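Local coordinates for protein Mn transporter subunit (Synechocystis sp. PCC 6803, PDB 3UJP) that binds manganese and probably serves as the periplasmic solute-binding subunit that hands the metal to an ABC-type manganese transporter, at residues E184-A188 / N189-L193; L287-Y290 / D291-I295. One frame throughout, in Å; residues are numbered along the deposited sequence.

How the contacts relate
Following the chain from the N terminus, contact 1 comes first, just after the long helix 158-183 that spans the protein; its ten residues, 184-193, turn the chain back and lead it into strand 192-195. Contact 2 lies about a hundred residues further on, wholly within the last helix, 284-296, and closes single helical turns. The two follow in series, neither enclosing nor crossing the other, with centres about 15 Å apart on the same side of the chain's centre. They meet directly where Leu-193 CG packs 3.9 Å from Ile-295 CD1, so the strand start is joined to the final helix, which also packs on helix 158-183 through Leu-288 and Ala-292.

Contact 1 (E184-A188 / N189-L193); sequences EQVPA and NQRFL. With ZN (zinc ion), chain N.
Arg-191 reaches back over the turn and closes two of its nitrogens on a single backbone oxygen, the carbonyl O of Val-186. NE lies 2.6 Å from Val-186 O and NH2 lies 2.7 Å from the same atom, so the guanidinium takes the carbonyl side-on, from its NE side. Neither bond is straight: the N-H to oxygen angles are 137° at NE and 130° at NH2, as expected when two donors share one acceptor, and the oxygen sits somewhat out of the guanidinium plane. A bend in the arginine chain at chi3 (-97°) folds the group back on the loop. This double grip should hold the guanidinium against rotation. Its two faces look onto backbone, with Ala-188 CA over one and Glu-184 CA over the opposite one, both displaced toward the rim. Arg-191 CG rests 3.7 Å from Val-186 CG2, and Val-186 is buried.

The turn itself is closed by Gln-190 N, which gives a hydrogen bond of 2.7 Å to Pro-187 O, the four residues Pro-187 to Gln-190 making a beta turn. Directly after it, Arg-191 is the centre of an inverse gamma turn, with a weak bond from Phe-192 N to Gln-190 O. At the other end, the Glu-184 chain, extended beyond CG, carries its carboxylate to a zinc ion, separate from the manganese site, and holds it through OE1 at 2.4 Å and OE2 at 2.7 Å.

The loop leaves helix 158-183 and enters strand 192-195. Arg-191, just before the strand, and Leu-193 within it both bond the backbone of Glu-210, first residue of parallel strand 210-213; Leu-193 also bonds Ile-212. Val-186 leans on Leu-300, and Gln-185 touches Thr-296 at the end of helix 284-296.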
ATOM      1  N   GLU A 184       4.078 -11.086 -37.205  1.00 95.58           N
ATOM      2  CA  GLU A 184       3.968 -11.964 -38.371  1.00 96.31           C
ATOM      3  C   GLU A 184       3.498 -11.171 -39.593  1.00 92.58           C
ATOM      4  O   GLU A 184       3.757 -11.552 -40.734  1.00 94.49           O
ATOM      5  CB  GLU A 184       3.078 -13.195 -38.084  1.00 99.05           C
ATOM      6  CG  GLU A 184       1.577 -13.049 -38.382  1.00107.14           C
ATOM      7  CD  GLU A 184       0.732 -14.184 -37.767  1.00114.06           C
ATOM      8  OE1 GLU A 184       0.890 -14.492 -36.571  1.00114.23           O
ATOM      9  OE2 GLU A 184      -0.115 -14.769 -38.469  1.00115.74           O
ATOM     10  N   GLN A 185       2.839 -10.046 -39.339  1.00 90.57           N
ATOM     11  CA  GLN A 185       2.418  -9.137 -40.403  1.00 88.21           C
ATOM     12  C   GLN A 185       3.567  -8.697 -41.305  1.00 89.36           C
ATOM     13  O   GLN A 185       3.653  -9.128 -42.448  1.00103.61           O
ATOM     14  CB  GLN A 185       1.689  -7.925 -39.827  1.00 94.48           C
ATOM     15  CG  GLN A 185       0.370  -8.296 -39.120  1.00 95.43           C
ATOM     16  CD  GLN A 185      -0.392  -7.087 -38.555  1.00102.15           C
ATOM     17  OE1 GLN A 185      -0.368  -5.988 -39.126  1.00102.60           O
ATOM     18  NE2 GLN A 185      -1.069  -7.290 -37.418  1.00102.54           N
ATOM     19  N   VAL A 186       4.438  -7.831 -40.802  1.00 86.98           N
ATOM     20  CA  VAL A 186       5.670  -7.482 -41.506  1.00 93.26           C
ATOM     21  C   VAL A 186       6.361  -8.747 -42.088  1.00 96.87           C
ATOM     22  O   VAL A 186       6.564  -9.732 -41.378  1.00 98.29           O
ATOM     23  CB  VAL A 186       6.608  -6.642 -40.571  1.00 91.08           C
ATOM     24  CG1 VAL A 186       6.275  -6.896 -39.100  1.00 82.32           C
ATOM     25  CG2 VAL A 186       8.083  -6.900 -40.864  1.00 98.51           C
ATOM     26  N   PRO A 187       6.686  -8.730 -43.398  1.00 99.07           N
ATOM     27  CA  PRO A 187       7.247  -9.843 -44.193  1.00 97.55           C
ATOM     28  C   PRO A 187       8.661 -10.259 -43.789  1.00102.00           C
ATOM     29  O   PRO A 187       9.469  -9.372 -43.521  1.00102.42           O
ATOM     30  CB  PRO A 187       7.298  -9.261 -45.605  1.00100.30           C
ATOM     31  CG  PRO A 187       7.305  -7.788 -45.406  1.00103.98           C
ATOM     32  CD  PRO A 187       6.462  -7.531 -44.220  1.00 95.19           C
ATOM     33  N   ALA A 188       8.965 -11.557 -43.782  1.00102.15           N
ATOM     34  CA  ALA A 188      10.237 -12.062 -43.217  1.00105.88           C
ATOM     35  C   ALA A 188      11.534 -11.326 -43.642  1.00103.92           C
ATOM     36  O   ALA A 188      12.513 -11.282 -42.891  1.00 97.09           O
ATOM     37  CB  ALA A 188      10.369 -13.573 -43.444  1.00 96.90           C
ATOM     38  N   ASN A 189      11.536 -10.750 -44.838  1.00102.11           N
ATOM     39  CA  ASN A 189      12.726 -10.072 -45.349  1.00103.71           C
ATOM     40  C   ASN A 189      12.750  -8.580 -45.014  1.00 99.58           C
ATOM     41  O   ASN A 189      13.593  -7.835 -45.520  1.00100.59           O
ATOM     42  CB  ASN A 189      12.881 -10.311 -46.864  1.00106.67           C
ATOM     43  CG  ASN A 189      11.603 -10.023 -47.639  1.00109.21           C
ATOM     44  OD1 ASN A 189      10.865  -9.091 -47.317  1.00108.93           O
ATOM     45  ND2 ASN A 189      11.327 -10.835 -48.658  1.00111.65           N
ATOM     46  N   GLN A 190      11.808  -8.150 -44.171  1.00100.45           N
ATOM     47  CA  GLN A 190      11.798  -6.784 -43.628  1.00103.38           C
ATOM     48  C   GLN A 190      11.732  -6.820 -42.101  1.00 99.55           C
ATOM     49  O   GLN A 190      11.442  -5.805 -41.473  1.00 93.00           O
ATOM     50  CB  GLN A 190      10.592  -5.963 -44.122  1.00103.68           C
ATOM     51  CG  GLN A 190      10.296  -6.012 -45.619  1.00110.84           C
ATOM     52  CD  GLN A 190       8.967  -5.335 -45.981  1.00113.26           C
ATOM     53  OE1 GLN A 190       8.356  -5.643 -47.006  1.00106.20           O
ATOM     54  NE2 GLN A 190       8.527  -4.409 -45.135  1.00113.68           N
ATOM     55  N   ARG A 191      11.963  -7.984 -41.502  1.00 99.55           N
ATOM     56  CA  ARG A 191      11.736  -8.125 -40.069  1.00 92.77           C
ATOM     57  C   ARG A 191      12.968  -7.730 -39.254  1.00 93.89           C
ATOM     58  O   ARG A 191      13.558  -8.549 -38.546  1.00 98.50           O
ATOM     59  CB  ARG A 191      11.239  -9.533 -39.722  1.00 94.66           C
ATOM     60  CG  ARG A 191       9.862  -9.536 -39.038  1.00 97.19           C
ATOM     61  CD  ARG A 191       9.232 -10.923 -38.954  1.00 97.50           C
ATOM     62  NE  ARG A 191       8.282 -11.143 -40.037  1.00 97.33           N
ATOM     63  CZ  ARG A 191       7.725 -12.313 -40.325  1.00 97.81           C
ATOM     64  NH1 ARG A 191       8.025 -13.385 -39.611  1.00 94.89           N
ATOM     65  NH2 ARG A 191       6.872 -12.414 -41.333  1.00 95.44           N
ATOM     66  N   PHE A 192      13.335  -6.454 -39.349  1.00 89.08           N
ATOM     67  CA  PHE A 192      14.559  -5.944 -38.731  1.00 83.66           C
ATOM     68  C   PHE A 192      14.275  -4.974 -37.591  1.00 79.44           C
ATOM     69  O   PHE A 192      13.609  -3.943 -37.759  1.00 81.19           O
ATOM     70  CB  PHE A 192      15.482  -5.297 -39.778  1.00 89.74           C
ATOM     71  CG  PHE A 192      15.930  -6.251 -40.859  1.00 93.56           C
ATOM     72  CD1 PHE A 192      15.393  -6.178 -42.134  1.00 96.59           C
ATOM     73  CD2 PHE A 192      16.867  -7.239 -40.588  1.00 95.75           C
ATOM     74  CE1 PHE A 192      15.787  -7.065 -43.128  1.00 99.32           C
ATOM     75  CE2 PHE A 192      17.267  -8.130 -41.577  1.00100.07           C
ATOM     76  CZ  PHE A 192      16.721  -8.044 -42.849  1.00102.64           C
ATOM     77  N   LEU A 193      14.810  -5.318 -36.427  1.00 79.38           N
ATOM     78  CA  LEU A 193      14.556  -4.586 -35.193  1.00 76.02           C
ATOM     79  C   LEU A 193      15.807  -3.805 -34.786  1.00 77.55           C
ATOM     80  O   LEU A 193      16.749  -4.352 -34.205  1.00 78.61           O
ATOM     81  CB  LEU A 193      14.151  -5.562 -34.084  1.00 76.55           C
ATOM     82  CG  LEU A 193      13.338  -5.035 -32.918  1.00 68.53           C
ATOM     83  CD1 LEU A 193      13.599  -5.917 -31.720  1.00 62.97           C
ATOM     84  CD2 LEU A 193      13.673  -3.578 -32.609  1.00 72.53           C
TER
HETATM   85 ZN    ZN N 331       0.200 -16.770 -36.717  1.00133.24          ZN

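Contact 2 (L287-Y290 / D291-I295); sequences LLEY and DARVI
Tyr-290 and Val-294, one turn apart, make the main side-chain contact: Val-294 CG1 sits over one face of the tyrosine ring in a CH-pi contact, 3.8 Å from the centroid and 16° off the ring normal. With CG anti to the backbone N, chi1 of -173° stands the ring out from the helix, and Val-294 reaches back to it, its methyl lying nearest CE1 and CZ. With Tyr-290 cut back to an alanine, Val-294 CG1 would probably lose its aromatic cover and a gap is likely to open beside Pro-280, which the tyrosine also touches.

Among the charged groups, Glu-289 and Arg-293 run side by side and point the same way. Glu-289 OE1 approaches the edge of the guanidinium at NH2, 3.0 Å away, in a salt bridge whose two planes stand 72° apart. The position of OE1 is less certain than the rest, and Glu-152 of another subunit forms a long, weak ion pair with the same NH2.

The backbone is a regular alpha helix, the last of a two-lobed fold consistent with the metal-binding members of the periplasmic solute-binding protein family, and four successive i to i+4 bonds stitch its two halves together. Asp-291 N to Leu-287 O is 2.9 Å, and Val-294 N to Tyr-290 O is 3.0 Å and almost straight.

Toward the rest of the protein, Leu-288 and Ala-292 pack on Leu-179 of helix 158-183, while Val-294 and Ile-295 meet Leu-269 of strand 264-269. Leu-287 CD2 lies 3.8 Å from Asp-291 OD1, and OD2 of the buried Asp-291 accepts a hydrogen bond from the backbone N of Tyr-270.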
ATOM      1  N   LEU A 287       3.754  -3.389 -21.428  1.00 62.57           N
ATOM      2  CA  LEU A 287       5.073  -3.233 -22.064  1.00 68.05           C
ATOM      3  C   LEU A 287       5.236  -4.111 -23.283  1.00 68.67           C
ATOM      4  O   LEU A 287       5.587  -3.621 -24.339  1.00 68.99           O
ATOM      5  CB  LEU A 287       6.252  -3.475 -21.100  1.00 69.26           C
ATOM      6  CG  LEU A 287       7.696  -3.416 -21.668  1.00 65.52           C
ATOM      7  CD1 LEU A 287       8.644  -2.689 -20.715  1.00 58.99           C
ATOM      8  CD2 LEU A 287       8.284  -4.788 -22.050  1.00 61.74           C
ATOM      9  N   LEU A 288       5.000  -5.411 -23.148  1.00 64.47           N
ATOM     10  CA  LEU A 288       5.040  -6.268 -24.328  1.00 65.71           C
ATOM     11  C   LEU A 288       4.026  -5.792 -25.410  1.00 70.86           C
ATOM     12  O   LEU A 288       4.447  -5.401 -26.486  1.00 70.43           O
ATOM     13  CB  LEU A 288       4.862  -7.726 -23.942  1.00 62.06           C
ATOM     14  CG  LEU A 288       5.851  -8.163 -22.874  1.00 65.40           C
ATOM     15  CD1 LEU A 288       5.345  -9.415 -22.141  1.00 56.55           C
ATOM     16  CD2 LEU A 288       7.271  -8.347 -23.457  1.00 64.19           C
ATOM     17  N   GLU A 289       2.719  -5.786 -25.130  1.00 69.70           N
ATOM     18  CA  GLU A 289       1.753  -5.168 -26.052  1.00 75.22           C
ATOM     19  C   GLU A 289       2.315  -3.911 -26.770  1.00 75.57           C
ATOM     20  O   GLU A 289       2.431  -3.887 -27.987  1.00 76.86           O
ATOM     21  CB  GLU A 289       0.435  -4.793 -25.344  1.00 77.49           C
ATOM     22  CG  GLU A 289      -0.588  -5.905 -25.068  1.00 78.20           C
ATOM     23  CD  GLU A 289      -2.028  -5.351 -24.913  1.00 97.08           C
ATOM     24  OE1 GLU A 289      -2.245  -4.140 -25.173  1.00103.47           O
ATOM     25  OE2 GLU A 289      -2.952  -6.112 -24.535  1.00 97.07           O
ATOM     26  N   TYR A 290       2.640  -2.862 -26.020  1.00 72.52           N
ATOM     27  CA  TYR A 290       3.165  -1.629 -26.612  1.00 78.18           C
ATOM     28  C   TYR A 290       4.343  -1.898 -27.543  1.00 80.74           C
ATOM     29  O   TYR A 290       4.324  -1.520 -28.708  1.00 85.01           O
ATOM     30  CB  TYR A 290       3.614  -0.635 -25.524  1.00 73.19           C
ATOM     31  CG  TYR A 290       4.018   0.736 -26.052  1.00 73.33           C
ATOM     32  CD1 TYR A 290       3.055   1.659 -26.453  1.00 77.68           C
ATOM     33  CD2 TYR A 290       5.349   1.110 -26.145  1.00 75.79           C
ATOM     34  CE1 TYR A 290       3.402   2.908 -26.931  1.00 75.71           C
ATOM     35  CE2 TYR A 290       5.706   2.366 -26.615  1.00 78.65           C
ATOM     36  CZ  TYR A 290       4.727   3.259 -27.015  1.00 75.54           C
ATOM     37  OH  TYR A 290       5.080   4.504 -27.494  1.00 83.64           O
ATOM     38  N   ASP A 291       5.370  -2.546 -27.001  1.00 81.50           N
ATOM     39  CA  ASP A 291       6.643  -2.741 -27.687  1.00 78.83           C
ATOM     40  C   ASP A 291       6.487  -3.321 -29.086  1.00 84.32           C
ATOM     41  O   ASP A 291       7.182  -2.915 -30.025  1.00 89.01           O
ATOM     42  CB  ASP A 291       7.514  -3.683 -26.867  1.00 71.88           C
ATOM     43  CG  ASP A 291       8.573  -2.959 -26.079  1.00 70.95           C
ATOM     44  OD1 ASP A 291       9.425  -3.666 -25.515  1.00 73.60           O
ATOM     45  OD2 ASP A 291       8.559  -1.707 -26.028  1.00 69.61           O
ATOM     46  N   ALA A 292       5.591  -4.291 -29.213  1.00 77.51           N
ATOM     47  CA  ALA A 292       5.396  -4.983 -30.471  1.00 81.86           C
ATOM     48  C   ALA A 292       4.501  -4.159 -31.386  1.00 84.80           C
ATOM     49  O   ALA A 292       4.771  -4.023 -32.580  1.00 85.77           O
ATOM     50  CB  ALA A 292       4.800  -6.376 -30.226  1.00 76.33           C
ATOM     51  N   ARG A 293       3.434  -3.596 -30.841  1.00 81.11           N
ATOM     52  CA  ARG A 293       2.595  -2.757 -31.671  1.00 82.23           C
ATOM     53  C   ARG A 293       3.445  -1.690 -32.369  1.00 81.12           C
ATOM     54  O   ARG A 293       3.457  -1.638 -33.585  1.00 90.14           O
ATOM     55  CB  ARG A 293       1.415  -2.179 -30.891  1.00 82.91           C
ATOM     56  CG  ARG A 293       0.086  -2.913 -31.158  1.00 91.32           C
ATOM     57  CD  ARG A 293      -0.892  -2.823 -29.979  1.00 94.56           C
ATOM     58  NE  ARG A 293      -0.884  -1.495 -29.375  1.00 92.64           N
ATOM     59  CZ  ARG A 293      -1.052  -1.246 -28.077  1.00 95.81           C
ATOM     60  NH1 ARG A 293      -1.014   0.003 -27.639  1.00 95.07           N
ATOM     61  NH2 ARG A 293      -1.254  -2.239 -27.215  1.00 95.43           N
ATOM     62  N   VAL A 294       4.203  -0.884 -31.630  1.00 80.51           N
ATOM     63  CA  VAL A 294       4.895   0.251 -32.270  1.00 83.80           C
ATOM     64  C   VAL A 294       6.056  -0.177 -33.169  1.00 86.23           C
ATOM     65  O   VAL A 294       6.549   0.612 -33.986  1.00 86.07           O
ATOM     66  CB  VAL A 294       5.343   1.355 -31.279  1.00 81.38           C
ATOM     67  CG1 VAL A 294       4.249   1.617 -30.260  1.00 84.50           C
ATOM     68  CG2 VAL A 294       6.625   0.980 -30.584  1.00 82.26           C
ATOM     69  N   ILE A 295       6.481  -1.430 -33.016  1.00 84.50           N
ATOM     70  CA  ILE A 295       7.471  -2.030 -33.908  1.00 80.59           C
ATOM     71  C   ILE A 295       6.800  -2.409 -35.215  1.00 84.12           C
ATOM     72  O   ILE A 295       7.215  -1.973 -36.293  1.00 89.08           O
ATOM     73  CB  ILE A 295       8.091  -3.289 -33.296  1.00 80.36           C
ATOM     74  CG1 ILE A 295       9.160  -2.923 -32.266  1.00 81.51           C
ATOM     75  CG2 ILE A 295       8.724  -4.129 -34.369  1.00 84.96           C
ATOM     76  CD1 ILE A 295       9.825  -4.126 -31.622  1.00 80.01           C
TER